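Local coordinates for LPXTG cell wall surface protein (Streptococcus gordonii, PDB 4IGB), which is a cell-wall-anchored surface protein that probably serves in adhesion, and whose two N-terminal domains, N1 and N2, make up most of this fragment, at residues 208-213 and 241-246; 92-97 and 107-112. One frame throughout, in Å; residues are numbered along the deposited sequence.

Contact 1: residues 208-213 and 241-246; sequences KETFYV and SWIATQ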
loop_
_atom_site.group_PDB
_atom_site.type_symbol
_atom_site.label_atom_id
_atom_site.label_comp_id
_atom_site.label_asym_id
_atom_site.label_seq_id
_atom_site.Cartn_x
_atom_site.Cartn_y
_atom_site.Cartn_z
ATOM N N LYS B 208 -16.516 -18.041 -8.836
ATOM C CA LYS B 208 -16.409 -16.623 -9.136
ATOM C C LYS B 208 -15.083 -16.085 -8.639
ATOM O O LYS B 208 -14.665 -16.368 -7.522
ATOM C CB LYS B 208 -17.554 -15.867 -8.468
ATOM C CG LYS B 208 -18.938 -16.394 -8.850
ATOM C CD LYS B 208 -20.007 -15.940 -7.870
ATOM C CE LYS B 208 -21.396 -16.411 -8.315
ATOM N NZ LYS B 208 -22.437 -16.162 -7.271
ATOM N N GLU B 209 -14.427 -15.311 -9.484
ATOM C CA GLU B 209 -13.180 -14.665 -9.125
ATOM C C GLU B 209 -13.373 -13.784 -7.897
ATOM O O GLU B 209 -14.266 -12.935 -7.866
ATOM C CB GLU B 209 -12.693 -13.814 -10.291
ATOM C CG GLU B 209 -11.340 -13.171 -10.039
ATOM C CD GLU B 209 -10.796 -12.492 -11.277
ATOM O OE1 GLU B 209 -11.591 -12.222 -12.209
ATOM O OE2 GLU B 209 -9.574 -12.246 -11.320
ATOM N N THR B 210 -12.523 -13.988 -6.896
ATOM C CA THR B 210 -12.678 -13.332 -5.609
ATOM C C THR B 210 -11.352 -12.798 -5.077
ATOM O O THR B 210 -10.350 -13.530 -5.053
ATOM C CB THR B 210 -13.213 -14.330 -4.575
ATOM O OG1 THR B 210 -14.425 -14.916 -5.054
ATOM C CG2 THR B 210 -13.455 -13.654 -3.228
ATOM N N PHE B 211 -11.349 -11.528 -4.667
ATOM C CA PHE B 211 -10.252 -10.930 -3.903
ATOM C C PHE B 211 -10.733 -10.756 -2.478
ATOM O O PHE B 211 -11.874 -10.323 -2.255
ATOM C CB PHE B 211 -9.903 -9.543 -4.456
ATOM C CG PHE B 211 -8.804 -8.829 -3.686
ATOM C CD1 PHE B 211 -7.459 -9.113 -3.930
ATOM C CD2 PHE B 211 -9.112 -7.866 -2.743
ATOM C CE1 PHE B 211 -6.444 -8.448 -3.225
ATOM C CE2 PHE B 211 -8.111 -7.198 -2.038
ATOM C CZ PHE B 211 -6.772 -7.491 -2.284
ATOM N N TYR B 212 -9.890 -11.086 -1.502
ATOM C CA TYR B 212 -10.297 -10.871 -0.128
ATOM C C TYR B 212 -9.203 -10.329 0.771
ATOM O O TYR B 212 -8.027 -10.432 0.461
ATOM C CB TYR B 212 -10.915 -12.126 0.468
ATOM C CG TYR B 212 -10.017 -13.340 0.579
ATOM C CD1 TYR B 212 -10.059 -14.351 -0.378
ATOM C CD2 TYR B 212 -9.174 -13.507 1.676
ATOM C CE1 TYR B 212 -9.266 -15.475 -0.259
ATOM C CE2 TYR B 212 -8.396 -14.629 1.811
ATOM C CZ TYR B 212 -8.439 -15.609 0.845
ATOM O OH TYR B 212 -7.647 -16.729 0.981
ATOM N N VAL B 213 -9.615 -9.734 1.877
ATOM C CA VAL B 213 -8.696 -9.254 2.886
ATOM C C VAL B 213 -9.104 -9.902 4.189
ATOM O O VAL B 213 -10.237 -9.742 4.634
ATOM C CB VAL B 213 -8.786 -7.740 3.032
ATOM C CG1 VAL B 213 -7.882 -7.247 4.161
ATOM C CG2 VAL B 213 -8.449 -7.062 1.702
ATOM N N SER B 241 -14.716 -10.363 1.362
ATOM C CA SER B 241 -14.398 -10.735 -0.013
ATOM C C SER B 241 -15.103 -9.827 -0.994
ATOM O O SER B 241 -16.211 -9.359 -0.731
ATOM C CB SER B 241 -14.836 -12.171 -0.292
ATOM O OG SER B 241 -14.088 -13.100 0.469
ATOM N N TRP B 242 -14.460 -9.585 -2.129
ATOM C CA TRP B 242 -15.085 -8.856 -3.219
ATOM C C TRP B 242 -15.255 -9.798 -4.394
ATOM O O TRP B 242 -14.275 -10.314 -4.935
ATOM C CB TRP B 242 -14.276 -7.605 -3.563
ATOM C CG TRP B 242 -14.425 -6.588 -2.488
ATOM C CD1 TRP B 242 -15.389 -5.617 -2.401
ATOM C CD2 TRP B 242 -13.630 -6.468 -1.296
ATOM N NE1 TRP B 242 -15.222 -4.887 -1.248
ATOM C CE2 TRP B 242 -14.148 -5.388 -0.553
ATOM C CE3 TRP B 242 -12.521 -7.158 -0.796
ATOM C CZ2 TRP B 242 -13.597 -4.982 0.655
ATOM C CZ3 TRP B 242 -11.969 -6.744 0.411
ATOM C CH2 TRP B 242 -12.509 -5.671 1.118
ATOM N N ILE B 243 -16.508 -10.046 -4.766
ATOM C CA ILE B 243 -16.823 -11.164 -5.645
ATOM C C ILE B 243 -17.352 -10.691 -6.988
ATOM O O ILE B 243 -18.207 -9.814 -7.043
ATOM C CB ILE B 243 -17.825 -12.104 -4.969
ATOM C CG1 ILE B 243 -17.242 -12.593 -3.633
ATOM C CG2 ILE B 243 -18.165 -13.287 -5.891
ATOM C CD1 ILE B 243 -18.255 -13.192 -2.677
ATOM N N ALA B 244 -16.811 -11.257 -8.064
ATOM C CA ALA B 244 -17.187 -10.875 -9.424
ATOM C C ALA B 244 -18.672 -11.071 -9.702
ATOM O O ALA B 244 -19.275 -12.044 -9.254
ATOM C CB ALA B 244 -16.368 -11.649 -10.443
ATOM N N THR B 245 -19.256 -10.148 -10.460
ATOM C CA THR B 245 -20.639 -10.307 -10.902
ATOM C C THR B 245 -20.804 -10.200 -12.418
ATOM O O THR B 245 -21.802 -10.666 -12.963
ATOM C CB THR B 245 -21.599 -9.305 -10.221
ATOM O OG1 THR B 245 -21.212 -7.964 -10.552
ATOM C CG2 THR B 245 -21.570 -9.482 -8.711
ATOM N N GLN B 246 -19.838 -9.595 -13.104
ATOM C CA GLN B 246 -19.978 -9.412 -14.545
ATOM C C GLN B 246 -18.662 -9.112 -15.244
ATOM O O GLN B 246 -17.699 -8.662 -14.622
ATOM C CB GLN B 246 -20.986 -8.300 -14.845
ATOM C CG GLN B 246 -20.638 -6.961 -14.205
ATOM C CD GLN B 246 -21.477 -5.814 -14.756
ATOM O OE1 GLN B 246 -22.585 -5.537 -14.276
ATOM N NE2 GLN B 246 -20.946 -5.138 -15.769
HETATM O O HOH W 1 -21.664 -13.022 -8.165
#
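Phe211 and Trp242 project from neighbouring strands on the same face of the sheet and run out abreast. They do not stack: CE3 of Trp242 sits at the edge of the Phe211 ring, near its plane, 4.0 Å from Phe211 CD2. The indole's own edge is met by Phe211 O and by the next apolar residue along, CZ3 of Trp242 lying 3.8 Å from Val213 CG2. Phe211 holds CG anti to its own N (chi1 178°), whereas in Trp242 CG is anti to the carbonyl carbon (chi1 -72°), and these two settings bring the six-membered part of the indole beside the phenyl ring. Leu262 of strand 261-264 packs against both aromatics, Tyr216 meets Trp242 edge-to-face, and Gln233 OE1 accepts the indole N-H. The pairing is antiparallel, strand 210-214 against strand 239-243, within the large antiparallel sheet of the Sgo0707 N1 domain. Phe211 and Trp242 form a hydrogen-bonded pair. Its shorter bond, from Trp242 N to Phe211 O, is 2.7 Å long and close to straight at 172°. Just before strand 210-214 begins and just after strand 239-243 ends, Ala244 N still bonds to Glu209 O at 3.1 Å. The other face carries smaller groups: Thr210 CG2 packs on Ser241 CB at 3.6 Å, and Ser241 OG comes within 3.3 Å of Tyr212 CB. Tyr212 itself swings its ring away, its hydroxyl bonded to Asp173. Thr210 OG1 turns back on its own segment and donates to Lys208 O from above the carbonyl plane. At the outer end, CB and CD of Lys208 both touch Ile243 CG2, and a water donates to Ala244 O at 2.8 Å while accepting a weak bond from Lys208 NZ.

Contact 2: residues 92-97 and 107-112; sequences LKFTNI and AYLNFN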
loop_
_atom_site.group_PDB
_atom_site.type_symbol
_atom_site.label_atom_id
_atom_site.label_comp_id
_atom_site.label_asym_id
_atom_site.label_seq_id
_atom_site.Cartn_x
_atom_site.Cartn_y
_atom_site.Cartn_z
ATOM N N LEU B 92 8.933 -14.144 -0.861
ATOM C CA LEU B 92 9.709 -13.313 -1.777
ATOM C C LEU B 92 10.128 -11.990 -1.175
ATOM O O LEU B 92 9.462 -11.447 -0.312
ATOM C CB LEU B 92 8.886 -12.994 -3.035
ATOM C CG LEU B 92 8.387 -14.219 -3.797
ATOM C CD1 LEU B 92 7.400 -13.789 -4.862
ATOM C CD2 LEU B 92 9.571 -14.963 -4.407
ATOM N N LYS B 93 11.197 -11.432 -1.713
ATOM C CA LYS B 93 11.550 -10.065 -1.418
ATOM C C LYS B 93 11.745 -9.298 -2.727
ATOM O O LYS B 93 12.375 -9.807 -3.657
ATOM C CB LYS B 93 12.826 -10.020 -0.573
ATOM C CG LYS B 93 13.248 -8.628 -0.189
ATOM C CD LYS B 93 14.583 -8.635 0.523
ATOM C CE LYS B 93 15.076 -7.201 0.763
ATOM N NZ LYS B 93 16.250 -7.198 1.688
ATOM N N PHE B 94 11.178 -8.095 -2.807
ATOM C CA PHE B 94 11.525 -7.163 -3.866
ATOM C C PHE B 94 12.368 -6.073 -3.245
ATOM O O PHE B 94 11.891 -5.334 -2.400
ATOM C CB PHE B 94 10.277 -6.568 -4.527
ATOM C CG PHE B 94 9.406 -7.584 -5.203
ATOM C CD1 PHE B 94 9.490 -7.789 -6.570
ATOM C CD2 PHE B 94 8.489 -8.325 -4.470
ATOM C CE1 PHE B 94 8.683 -8.739 -7.200
ATOM C CE2 PHE B 94 7.682 -9.284 -5.086
ATOM C CZ PHE B 94 7.777 -9.482 -6.459
ATOM N N THR B 95 13.630 -5.986 -3.654
ATOM C CA THR B 95 14.564 -5.045 -3.047
ATOM C C THR B 95 14.624 -3.697 -3.783
ATOM O O THR B 95 14.741 -3.651 -5.003
ATOM C CB THR B 95 16.001 -5.633 -2.984
ATOM O OG1 THR B 95 15.988 -6.868 -2.261
ATOM C CG2 THR B 95 16.944 -4.664 -2.277
ATOM N N ASN B 96 14.596 -2.608 -3.022
ATOM C CA ASN B 96 14.671 -1.266 -3.584
ATOM C C ASN B 96 13.578 -1.025 -4.619
ATOM O O ASN B 96 13.860 -0.873 -5.806
ATOM C CB ASN B 96 16.046 -1.006 -4.207
ATOM C CG ASN B 96 16.238 0.444 -4.565
ATOM O OD1 ASN B 96 15.477 1.301 -4.111
ATOM N ND2 ASN B 96 17.247 0.733 -5.385
ATOM N N ILE B 97 12.337 -0.990 -4.148
ATOM C CA ILE B 97 11.174 -0.850 -5.008
ATOM C C ILE B 97 10.866 0.618 -5.201
ATOM O O ILE B 97 9.962 0.978 -5.956
ATOM C CB ILE B 97 9.934 -1.539 -4.394
ATOM C CG1 ILE B 97 9.445 -0.781 -3.159
ATOM C CG2 ILE B 97 10.231 -3.009 -4.062
ATOM C CD1 ILE B 97 8.323 -1.514 -2.418
ATOM N N ALA B 107 9.882 -4.535 -0.573
ATOM C CA ALA B 107 8.627 -5.254 -0.432
ATOM C C ALA B 107 8.878 -6.713 -0.085
ATOM O O ALA B 107 9.848 -7.324 -0.541
ATOM C CB ALA B 107 7.805 -5.163 -1.700
ATOM N N TYR B 108 7.988 -7.267 0.720
ATOM C CA TYR B 108 8.012 -8.689 1.013
ATOM C C TYR B 108 6.661 -9.248 0.619
ATOM O O TYR B 108 5.631 -8.648 0.907
ATOM C CB TYR B 108 8.317 -8.925 2.496
ATOM C CG TYR B 108 9.694 -8.432 2.857
ATOM C CD1 TYR B 108 10.775 -9.301 2.876
ATOM C CD2 TYR B 108 9.923 -7.090 3.119
ATOM C CE1 TYR B 108 12.043 -8.861 3.183
ATOM C CE2 TYR B 108 11.202 -6.633 3.432
ATOM C CZ TYR B 108 12.251 -7.526 3.452
ATOM O OH TYR B 108 13.515 -7.098 3.744
ATOM N N LEU B 109 6.673 -10.381 -0.066
ATOM C CA LEU B 109 5.444 -11.021 -0.495
ATOM C C LEU B 109 5.503 -12.481 -0.064
ATOM O O LEU B 109 6.259 -13.278 -0.615
ATOM C CB LEU B 109 5.275 -10.911 -2.015
ATOM C CG LEU B 109 3.885 -11.245 -2.549
ATOM C CD1 LEU B 109 2.904 -10.237 -2.014
ATOM C CD2 LEU B 109 3.869 -11.261 -4.083
ATOM N N ASN B 110 4.715 -12.818 0.946
ATOM C CA ASN B 110 4.700 -14.175 1.459
ATOM C C ASN B 110 3.398 -14.902 1.138
ATOM O O ASN B 110 2.296 -14.425 1.455
ATOM C CB ASN B 110 4.984 -14.188 2.966
ATOM C CG ASN B 110 5.335 -15.578 3.466
ATOM O OD1 ASN B 110 6.396 -16.110 3.142
ATOM N ND2 ASN B 110 4.434 -16.188 4.219
ATOM N N PHE B 111 3.527 -16.040 0.468
ATOM C CA PHE B 111 2.402 -16.939 0.289
ATOM C C PHE B 111 2.298 -17.788 1.535
ATOM O O PHE B 111 3.092 -18.697 1.749
ATOM C CB PHE B 111 2.554 -17.797 -0.974
ATOM C CG PHE B 111 2.316 -17.034 -2.236
ATOM C CD1 PHE B 111 3.291 -16.180 -2.740
ATOM C CD2 PHE B 111 1.097 -17.127 -2.899
ATOM C CE1 PHE B 111 3.068 -15.448 -3.895
ATOM C CE2 PHE B 111 0.862 -16.385 -4.063
ATOM C CZ PHE B 111 1.857 -15.553 -4.557
ATOM N N ASN B 112 1.321 -17.469 2.375
ATOM C CA ASN B 112 1.136 -18.190 3.627
ATOM C C ASN B 112 0.574 -19.558 3.339
ATOM O O ASN B 112 0.906 -20.531 4.007
ATOM C CB ASN B 112 0.182 -17.416 4.523
ATOM C CG ASN B 112 0.646 -15.987 4.740
ATOM O OD1 ASN B 112 1.780 -15.751 5.179
ATOM N ND2 ASN B 112 -0.210 -15.025 4.396
#
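The Tyr108 ring has the aliphatic chain of Lys93 running alongside it, both reaching out from the sheet in one direction. Lys93 CG approaches the ring obliquely, 3.6 Å from Tyr108 CE1, and Lys93 CE passes 3.4 Å from Tyr108 OH. With CG anti to the backbone N (chi1 -179°) and the rest of the chain extended, the lysine follows the ring from CE1 to the hydroxyl. Arg181 makes a cation-pi contact with the same tyrosine. On the opposite face of the sheet the Phe94 ring meets Leu109 at its edge, CE2 lying 4.2 Å from Leu109 CB, while Ala107 CB approaches it obliquely. These residues belong to the long beta hairpin of strands 84-100 and 103-118 in the N1 domain. Two hydrogen-bonded pairs, Leu92 with Leu109 and Phe94 with Ala107, flank the non-hydrogen-bonded pair of Lys93 and Tyr108. Of their four bonds, that from Ala107 N to Phe94 O, 2.8 Å, lies in the carbonyl plane, whereas Leu109 N comes to Leu92 O from above it. Nearer the turn, Ile97 CD1 lies 3.8 Å from Ala107 CB, with Leu33 packing on both Phe94 and Ile97.

Overall arrangement
Both contacts belong to one large antiparallel sheet of the N1 domain, a worked case of a single sheet assembled from the pairing of a tight hairpin and that of strands somewhat further apart in sequence. Contact 2 joins the arms of a hairpin; contact 1 joins strands with 27 residues between its segments. Strands 170-182 and 268-274 lie between the two pairings. The centres of contacts 1 and 2 are about 24 Å apart, and their nearest atoms about 8 Å, so they do not touch. Contact 1 lies beside the sodium site of Asp198, Asp200 and Thr248: the Glu209 side chain is about 7 Å from the ion, and its OE1 accepts a bond from Asp200 N, a plausible second-shell link.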